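Local coordinates for protein replicative DNA helicase (Nostoc punctiforme, PDB 4O1R) that contains an intein that probably excises itself from the helicase precursor and joins the flanking sequences through a new peptide bond, at residues Leu59-Leu62 against Arg68-Arg71; Thr63-Arg68 against Lys93-Leu98; Lys85-Leu90 against Val112-Ser117. One frame throughout, in Å; residues are numbered along the deposited sequence. Where two conformers were deposited one is given.

Overall arrangement
The first of the contacts along the chain lies on strand 57-64, whose residues 59-62 meet 68-71 in contact 1 and close a short beta hairpin. Contact 2 starts in the turn of that hairpin, shares Arg68 with contact 1, and closes a much longer loop by bringing 63-68 against 93-98. Contact 3 opens inside that loop at 85-90 and ends beyond it at 112-117, so contacts 2 and 3 cross, whereas contacts 1 and 3 follow in series. Strands 57-64, 69-72, 95-99 and 106-126 belong to one curled antiparallel sheet, and a Lys85-Glu94 salt bridge joins the end of strand 83-86, in the four-stranded sheet, to the residue just ahead of strand 95-99.

Contact 1. Residues Leu59-Leu62 against Arg68-Arg71; sequences LFTL and RKIR
Leu62 and Ile70 exchange two backbone hydrogen bonds as an antiparallel hydrogen-bonded pair: Leu62 N meets Ile70 O at 2.9 Å, nearly straight at 170°, and Ile70 N returns to Leu62 O at 3.0 Å. The neighbouring pair, Thr61 with Arg71, is non-hydrogen-bonded, and weaker CA-H...O contacts take over there, Arg71 CA lying 3.2 Å from Phe60 O. Together they make the beta hairpin of strands 57-64 and 69-72, a part of the intein splicing domain.

Apolar packing occupies one face. Leu62 CB comes within 4.3 Å of Ile70 CG2, and both residues are buried; Ile70 goes on to meet Leu5, Ile138 and Val140. Its branched CB suits an extended backbone, and its hydrocarbon suits the interior.

On the other face Thr61 sits between two long side chains. With OG1 anti to the carbonyl carbon (chi1 -55°), CG2 points to Lys69, 3.6 Å from its CG, and the hydroxyl turns to Arg71, OG1 standing 3.3 Å from its CG. OG1 also lies in the guanidinium plane, at the edge, but its hydrogen bond goes to Ser117. Leu59 crosses Arg71 at about a right angle and puts CD1 over one face of the guanidinium, 3.7 Å from NH2. Lys69 and Arg71 each have a second modelled conformer, so their contacts describe one state of each.

The guanidinium reaches across to strand 106-126, bonding Ser117 O and pairing with Glu120, which implies that a hydrocarbon cover and an acidic partner together would probably steady the charged group in this conformer.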
loop_
_atom_site.group_PDB
_atom_site.type_symbol
_atom_site.label_atom_id
_atom_site.label_comp_id
_atom_site.label_asym_id
_atom_site.label_seq_id
_atom_site.Cartn_x
_atom_site.Cartn_y
_atom_site.Cartn_z
ATOM N N LEU A 59 -1.818 13.551 5.110
ATOM C CA LEU A 59 -1.047 12.315 5.116
ATOM C C LEU A 59 -0.514 12.005 6.496
ATOM O O LEU A 59 -0.155 12.923 7.252
ATOM C CB LEU A 59 0.144 12.419 4.154
ATOM C CG LEU A 59 -0.193 12.310 2.669
ATOM C CD1 LEU A 59 1.007 12.672 1.821
ATOM C CD2 LEU A 59 -0.713 10.911 2.328
ATOM N N PHE A 60 -0.411 10.702 6.771
ATOM C CA PHE A 60 0.240 10.197 7.981
ATOM C C PHE A 60 1.373 9.281 7.567
ATOM O O PHE A 60 1.203 8.464 6.666
ATOM C CB PHE A 60 -0.763 9.414 8.833
ATOM C CG PHE A 60 -1.861 10.269 9.396
ATOM C CD1 PHE A 60 -2.953 10.628 8.599
ATOM C CD2 PHE A 60 -1.792 10.747 10.699
ATOM C CE1 PHE A 60 -3.966 11.454 9.092
ATOM C CE2 PHE A 60 -2.802 11.577 11.202
ATOM C CZ PHE A 60 -3.881 11.918 10.397
ATOM N N THR A 61 2.519 9.421 8.231
ATOM C CA THR A 61 3.659 8.524 8.021
ATOM C C THR A 61 3.575 7.382 9.014
ATOM O O THR A 61 3.547 7.603 10.236
ATOM C CB THR A 61 4.972 9.267 8.202
ATOM O OG1 THR A 61 4.975 10.393 7.324
ATOM C CG2 THR A 61 6.162 8.379 7.855
ATOM N N LEU A 62 3.513 6.170 8.485
ATOM C CA LEU A 62 3.482 4.964 9.296
ATOM C C LEU A 62 4.809 4.244 9.122
ATOM O O LEU A 62 5.254 4.061 7.992
ATOM C CB LEU A 62 2.309 4.096 8.849
ATOM C CG LEU A 62 2.099 2.769 9.585
ATOM C CD1 LEU A 62 0.626 2.410 9.570
ATOM C CD2 LEU A 62 2.939 1.663 8.955
ATOM N N ARG A 68 10.117 -0.364 7.452
ATOM C CA ARG A 68 9.297 0.003 6.298
ATOM C C ARG A 68 8.473 1.232 6.644
ATOM O O ARG A 68 8.137 1.446 7.806
ATOM C CB ARG A 68 8.439 -1.171 5.871
ATOM C CG ARG A 68 9.330 -2.389 5.669
ATOM C CD ARG A 68 8.924 -3.243 4.545
ATOM N NE ARG A 68 9.737 -4.458 4.549
ATOM C CZ ARG A 68 9.338 -5.615 4.030
ATOM N NH1 ARG A 68 8.136 -5.725 3.458
ATOM N NH2 ARG A 68 10.151 -6.659 4.085
ATOM N N LYS A 69 8.206 2.067 5.650
ATOM C CA LYS A 69 7.597 3.368 5.901
ATOM C C LYS A 69 6.712 3.716 4.723
ATOM O O LYS A 69 7.084 3.470 3.569
ATOM C CB LYS A 69 8.692 4.433 6.006
ATOM C CG LYS A 69 8.235 5.781 6.521
ATOM C CD LYS A 69 9.368 6.792 6.458
ATOM C CE LYS A 69 10.414 6.557 7.526
ATOM N NZ LYS A 69 11.421 7.652 7.528
ATOM N N ILE A 70 5.552 4.297 5.006
ATOM C CA ILE A 70 4.648 4.733 3.953
ATOM C C ILE A 70 3.885 5.947 4.437
ATOM O O ILE A 70 3.681 6.116 5.640
ATOM C CB ILE A 70 3.702 3.579 3.527
ATOM C CG1 ILE A 70 2.981 3.872 2.199
ATOM C CG2 ILE A 70 2.732 3.221 4.667
ATOM C CD1 ILE A 70 2.231 2.651 1.661
ATOM N N ARG A 71 3.470 6.785 3.493
ATOM C CA ARG A 71 2.652 7.962 3.803
ATOM C C ARG A 71 1.310 7.807 3.126
ATOM O O ARG A 71 1.231 7.728 1.900
ATOM C CB ARG A 71 3.356 9.259 3.382
ATOM C CG ARG A 71 4.615 9.456 4.231
ATOM C CD ARG A 71 5.453 10.621 3.805
ATOM N NE ARG A 71 4.797 11.875 4.124
ATOM C CZ ARG A 71 4.613 12.865 3.261
ATOM N NH1 ARG A 71 5.049 12.743 2.011
ATOM N NH2 ARG A 71 4.005 13.977 3.657
#

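Contact 2. Residues Thr63-Arg68 against Lys93-Leu98; sequences TTRLGR and KEHLAL. Unlike the reference sequence in segment 93-98: Ala97 (reference Cys).
Arg68 and Leu98 lie alongside each other, running opposite ways. CD2 of Leu98 lies against the aliphatic part of the arginine, 3.6 Å from Arg68 CD and 3.8 Å from Arg68 CG, and the far end of the arginine returns along the leucine, Arg68 NH1 coming to 3.7 Å from Leu98 CB. A bend at chi2 (-143°) sets the guanidinium obliquely to the leucine, and NH1 is hydrogen-bonded to Pro99 O and Asn137 O. An arginine suits this place because its methylenes pack on a buried leucine while its tip serves carbonyl groups beyond.

Thr64 meets the same methyl head-on: Thr64 OG1 is 4.0 Å from Leu98 CD2. The hydroxyl stands between the backbone N and the carbonyl carbon (chi1 74°), where it takes a weak bond from Arg68 N and a hydrogen bond with Asp109, so it is satisfied although its residue is buried.

These residues lie at the turn of the hairpin of strands 57-64 and 69-72, within the intein (Hint) fold. Gly67 N bonds Thr64 O to close a type I beta turn, and Thr64 N bonds Arg68 O just beyond; with Gly67 at positive phi, this fits a G1 bulge. A CB there would clash with the carbonyl oxygen of Leu66, explaining the glycine. The turn is held against strand 95-99.

At the solvent side Arg65 crosses His95 obliquely, the guanidinium and ring planes 74° apart. Arg65 NH2 is 4.0 Å from His95 NE2, a proximity rather than a bond. The arginine chain, bent at chi3, also makes a long, weak ion pair with Glu110.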
loop_
_atom_site.group_PDB
_atom_site.type_symbol
_atom_site.label_atom_id
_atom_site.label_comp_id
_atom_site.label_asym_id
_atom_site.label_seq_id
_atom_site.Cartn_x
_atom_site.Cartn_y
_atom_site.Cartn_z
ATOM N N THR A 63 5.437 3.867 10.237
ATOM C CA THR A 63 6.726 3.170 10.206
ATOM C C THR A 63 6.618 1.862 10.963
ATOM O O THR A 63 5.990 1.811 12.027
ATOM C CB THR A 63 7.831 4.051 10.829
ATOM O OG1 THR A 63 7.830 5.328 10.185
ATOM C CG2 THR A 63 9.217 3.427 10.668
ATOM N N THR A 64 7.232 0.810 10.425
ATOM C CA THR A 64 7.216 -0.495 11.080
ATOM C C THR A 64 8.567 -0.792 11.736
ATOM O O THR A 64 9.573 -0.126 11.466
ATOM C CB THR A 64 6.851 -1.637 10.097
ATOM O OG1 THR A 64 7.966 -1.894 9.227
ATOM C CG2 THR A 64 5.601 -1.296 9.271
ATOM N N ARG A 65 8.588 -1.839 12.559
ATOM C CA ARG A 65 9.780 -2.244 13.307
ATOM C C ARG A 65 10.956 -2.620 12.399
ATOM O O ARG A 65 12.105 -2.333 12.741
ATOM C CB ARG A 65 9.421 -3.378 14.272
ATOM C CG ARG A 65 10.548 -3.861 15.190
ATOM C CD ARG A 65 10.021 -4.866 16.243
ATOM N NE ARG A 65 9.324 -6.011 15.631
ATOM C CZ ARG A 65 8.444 -6.803 16.256
ATOM N NH1 ARG A 65 8.128 -6.612 17.532
ATOM N NH2 ARG A 65 7.865 -7.794 15.589
ATOM N N LEU A 66 10.673 -3.238 11.254
ATOM C CA LEU A 66 11.707 -3.590 10.267
ATOM C C LEU A 66 12.196 -2.386 9.490
ATOM O O LEU A 66 13.159 -2.485 8.715
ATOM C CB LEU A 66 11.180 -4.615 9.266
ATOM C CG LEU A 66 10.992 -6.053 9.741
ATOM C CD1 LEU A 66 10.577 -6.840 8.561
ATOM C CD2 LEU A 66 12.250 -6.662 10.308
ATOM N N GLY A 67 11.515 -1.255 9.666
ATOM C CA GLY A 67 11.920 0.003 9.046
ATOM C C GLY A 67 11.165 0.380 7.792
ATOM O O GLY A 67 11.514 1.368 7.134
ATOM N N ARG A 68 10.117 -0.364 7.452
ATOM C CA ARG A 68 9.297 0.003 6.298
ATOM C C ARG A 68 8.473 1.232 6.644
ATOM O O ARG A 68 8.137 1.446 7.806
ATOM C CB ARG A 68 8.439 -1.171 5.871
ATOM C CG ARG A 68 9.330 -2.389 5.669
ATOM C CD ARG A 68 8.924 -3.243 4.545
ATOM N NE ARG A 68 9.737 -4.458 4.549
ATOM C CZ ARG A 68 9.338 -5.615 4.030
ATOM N NH1 ARG A 68 8.136 -5.725 3.458
ATOM N NH2 ARG A 68 10.151 -6.659 4.085
ATOM N N LYS A 93 2.077 -0.591 18.287
ATOM C CA LYS A 93 2.390 -2.028 18.440
ATOM C C LYS A 93 1.463 -2.961 17.680
ATOM O O LYS A 93 1.690 -4.162 17.667
ATOM C CB LYS A 93 2.475 -2.455 19.911
ATOM C CG LYS A 93 3.531 -1.647 20.670
ATOM C CD LYS A 93 3.734 -2.138 22.069
ATOM C CE LYS A 93 2.517 -1.850 22.874
ATOM N NZ LYS A 93 2.660 -2.319 24.261
ATOM N N GLU A 94 0.438 -2.422 17.030
ATOM C CA GLU A 94 -0.408 -3.267 16.193
ATOM C C GLU A 94 0.411 -3.785 15.004
ATOM O O GLU A 94 1.300 -3.094 14.509
ATOM C CB GLU A 94 -1.638 -2.484 15.740
ATOM C CG GLU A 94 -2.731 -3.350 15.152
ATOM C CD GLU A 94 -4.093 -2.727 15.297
ATOM O OE1 GLU A 94 -4.208 -1.585 15.797
ATOM O OE2 GLU A 94 -5.072 -3.407 14.945
ATOM N N HIS A 95 0.119 -5.002 14.546
ATOM C CA HIS A 95 0.890 -5.600 13.458
ATOM C C HIS A 95 0.156 -5.524 12.121
ATOM O O HIS A 95 -1.075 -5.622 12.072
ATOM C CB HIS A 95 1.200 -7.061 13.789
ATOM C CG HIS A 95 2.190 -7.248 14.902
ATOM N ND1 HIS A 95 1.958 -6.861 16.208
ATOM C CD2 HIS A 95 3.409 -7.837 14.897
ATOM C CE1 HIS A 95 3.005 -7.187 16.953
ATOM N NE2 HIS A 95 3.892 -7.783 16.181
ATOM N N LEU A 96 0.933 -5.368 11.048
ATOM C CA LEU A 96 0.413 -5.289 9.680
ATOM C C LEU A 96 1.075 -6.333 8.801
ATOM O O LEU A 96 2.239 -6.700 9.022
ATOM C CB LEU A 96 0.708 -3.925 9.056
ATOM C CG LEU A 96 0.212 -2.682 9.763
ATOM C CD1 LEU A 96 0.613 -1.493 8.908
ATOM C CD2 LEU A 96 -1.294 -2.779 9.922
ATOM N N ALA A 97 0.337 -6.783 7.784
ATOM C CA ALA A 97 0.871 -7.730 6.814
ATOM C C ALA A 97 1.780 -7.041 5.819
ATOM O O ALA A 97 1.397 -6.041 5.188
ATOM C CB ALA A 97 -0.262 -8.409 6.068
ATOM N N LEU A 98 2.979 -7.593 5.677
ATOM C CA LEU A 98 3.980 -7.074 4.751
ATOM C C LEU A 98 4.584 -8.243 3.998
ATOM O O LEU A 98 4.709 -9.321 4.564
ATOM C CB LEU A 98 5.089 -6.347 5.539
ATOM C CG LEU A 98 4.985 -4.856 5.892
ATOM C CD1 LEU A 98 3.791 -4.532 6.756
ATOM C CD2 LEU A 98 6.226 -4.408 6.618
#

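Contact 3. Residues Lys85-Leu90 against Val112-Ser117; sequences KRLDEL and VSITYS. Unlike the reference sequence in segment 112-117: Thr115 (reference Glu).
Ile114 bridges to Leu87 and Leu90, and with them the long strand 106-126 of the all-beta Hint (hedgehog/intein) fold is packed against the 3-10 segment 87-89 and the residue after it. There is no hydrogen bond between the two segments; the contact is hydrocarbon against hydrocarbon.

The isoleucine leaves its strand with the bond to CB pointing toward 85-90, and at CB the side chain splits. CG2, anti to the backbone N, takes one direction and reaches Leu87, stopping 3.9 Å from Leu87 CD2, the two side chains overlapping flank to flank from opposing directions. CG1, anti to the carbonyl carbon (chi1 -57°), takes the other and carries CD1 on in an extended chain. That terminal methyl ends 3.9 Å from Leu90 CB and 4.1 Å from Leu90 O. Isoleucine suits the place because the branch at CB sends one methyl to each leucine, and beta-branched residues suit strands.

Neighbouring side chains extend the apolar patch. Phe60 touches both Ile114 and Leu87, Leu87 also lies on Phe78, and Leu90 packs on Leu62; Leu90 also touches Thr80. Just before Ile114, Val112 and Ser113 both face Thr63 in a classic beta bulge.

On the other segment the leucines are placed by a 3-10 turn, in which Glu89 N bonds Arg86 O at 2.8 Å and Leu90 N bonds Leu87 O at 3.1 Å. Arg86 and Asp88 also close a side-on salt bridge across this turn, one nitrogen to each carboxylate oxygen, close to the guanidinium plane. Arg86 NE meets Asp88 OD1 at 2.8 Å, and Arg86 NH2 runs almost straight (173°) into the syn lone pair of Asp88 OD2.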
loop_
_atom_site.group_PDB
_atom_site.type_symbol
_atom_site.label_atom_id
_atom_site.label_comp_id
_atom_site.label_asym_id
_atom_site.label_seq_id
_atom_site.Cartn_x
_atom_site.Cartn_y
_atom_site.Cartn_z
ATOM N N LYS A 85 -8.003 -2.508 8.402
ATOM C CA LYS A 85 -8.291 -1.360 9.273
ATOM C C LYS A 85 -7.746 -0.079 8.660
ATOM O O LYS A 85 -6.658 -0.071 8.062
ATOM C CB LYS A 85 -7.629 -1.536 10.646
ATOM C CG LYS A 85 -8.138 -2.714 11.463
ATOM C CD LYS A 85 -7.797 -2.521 12.914
ATOM C CE LYS A 85 -8.305 -3.664 13.739
ATOM N NZ LYS A 85 -7.817 -3.519 15.134
ATOM N N ARG A 86 -8.512 0.995 8.806
ATOM C CA ARG A 86 -8.036 2.329 8.445
ATOM C C ARG A 86 -6.784 2.686 9.228
ATOM O O ARG A 86 -6.658 2.339 10.415
ATOM C CB ARG A 86 -9.101 3.359 8.794
ATOM C CG ARG A 86 -10.399 3.237 8.013
ATOM C CD ARG A 86 -11.491 4.074 8.662
ATOM N NE ARG A 86 -11.103 5.489 8.740
ATOM C CZ ARG A 86 -11.660 6.475 8.043
ATOM N NH1 ARG A 86 -12.625 6.224 7.165
ATOM N NH2 ARG A 86 -11.212 7.718 8.218
ATOM N N LEU A 87 -5.876 3.410 8.583
ATOM C CA LEU A 87 -4.697 3.921 9.264
ATOM C C LEU A 87 -5.079 4.654 10.558
ATOM O O LEU A 87 -4.429 4.469 11.604
ATOM C CB LEU A 87 -3.884 4.831 8.320
ATOM C CG LEU A 87 -2.632 5.481 8.938
ATOM C CD1 LEU A 87 -1.569 5.728 7.868
ATOM C CD2 LEU A 87 -2.977 6.785 9.666
ATOM N N ASP A 88 -6.144 5.457 10.499
ATOM C CA ASP A 88 -6.533 6.234 11.667
ATOM C C ASP A 88 -7.304 5.429 12.719
ATOM O O ASP A 88 -7.781 6.001 13.704
ATOM C CB ASP A 88 -7.237 7.542 11.260
ATOM C CG ASP A 88 -8.548 7.327 10.540
ATOM O OD1 ASP A 88 -9.143 6.233 10.623
ATOM O OD2 ASP A 88 -9.000 8.291 9.874
ATOM N N GLU A 89 -7.356 4.101 12.528
ATOM C CA GLU A 89 -7.844 3.182 13.565
ATOM C C GLU A 89 -6.754 2.244 14.093
ATOM O O GLU A 89 -7.015 1.425 14.965
ATOM C CB GLU A 89 -9.040 2.378 13.046
ATOM C CG GLU A 89 -10.277 3.265 12.761
ATOM C CD GLU A 89 -10.928 3.881 14.023
ATOM O OE1 GLU A 89 -10.829 3.298 15.125
ATOM O OE2 GLU A 89 -11.550 4.963 13.918
ATOM N N LEU A 90 -5.530 2.386 13.591
ATOM C CA LEU A 90 -4.426 1.543 14.038
ATOM C C LEU A 90 -3.816 2.082 15.317
ATOM O O LEU A 90 -3.822 3.292 15.572
ATOM C CB LEU A 90 -3.353 1.460 12.953
ATOM C CG LEU A 90 -3.779 0.765 11.659
ATOM C CD1 LEU A 90 -2.715 0.944 10.598
ATOM C CD2 LEU A 90 -4.015 -0.717 11.910
ATOM N N VAL A 112 5.671 0.881 14.746
ATOM C CA VAL A 112 6.411 1.620 15.790
ATOM C C VAL A 112 6.055 3.102 15.871
ATOM O O VAL A 112 6.271 3.732 16.906
ATOM C CB VAL A 112 7.956 1.426 15.702
ATOM C CG1 VAL A 112 8.328 -0.045 15.889
ATOM C CG2 VAL A 112 8.504 1.951 14.397
ATOM N N SER A 113 5.491 3.654 14.799
ATOM C CA SER A 113 5.085 5.052 14.823
ATOM C C SER A 113 4.061 5.373 13.766
ATOM O O SER A 113 4.086 4.809 12.668
ATOM C CB SER A 113 6.302 5.979 14.704
ATOM O OG SER A 113 6.949 5.793 13.486
ATOM N N ILE A 114 3.149 6.270 14.126
ATOM C CA ILE A 114 2.245 6.907 13.165
ATOM C C ILE A 114 2.272 8.394 13.471
ATOM O O ILE A 114 2.051 8.795 14.623
ATOM C CB ILE A 114 0.795 6.369 13.229
ATOM C CG1 ILE A 114 0.768 4.852 13.003
ATOM C CG2 ILE A 114 -0.058 7.066 12.179
ATOM C CD1 ILE A 114 -0.611 4.245 13.217
ATOM N N THR A 115 2.534 9.213 12.449
ATOM C CA THR A 115 2.769 10.639 12.652
ATOM C C THR A 115 2.113 11.433 11.541
ATOM O O THR A 115 2.374 11.180 10.367
ATOM C CB THR A 115 4.303 10.936 12.608
ATOM O OG1 THR A 115 5.003 10.138 13.578
ATOM C CG2 THR A 115 4.592 12.419 12.836
ATOM N N TYR A 116 1.281 12.408 11.891
ATOM C CA TYR A 116 0.769 13.326 10.884
ATOM C C TYR A 116 1.941 14.009 10.182
ATOM O O TYR A 116 2.854 14.514 10.837
ATOM C CB TYR A 116 -0.169 14.350 11.530
ATOM C CG TYR A 116 -0.630 15.386 10.547
ATOM C CD1 TYR A 116 -1.397 15.031 9.437
ATOM C CD2 TYR A 116 -0.289 16.716 10.710
ATOM C CE1 TYR A 116 -1.820 15.990 8.516
ATOM C CE2 TYR A 116 -0.706 17.677 9.797
ATOM C CZ TYR A 116 -1.468 17.307 8.705
ATOM O OH TYR A 116 -1.883 18.267 7.792
ATOM N N SER A 117 1.915 14.039 8.849
ATOM C CA SER A 117 3.043 14.627 8.112
ATOM C C SER A 117 2.631 15.598 7.002
ATOM O O SER A 117 3.336 15.755 6.005
ATOM C CB SER A 117 3.971 13.529 7.585
ATOM O OG SER A 117 3.267 12.643 6.758
#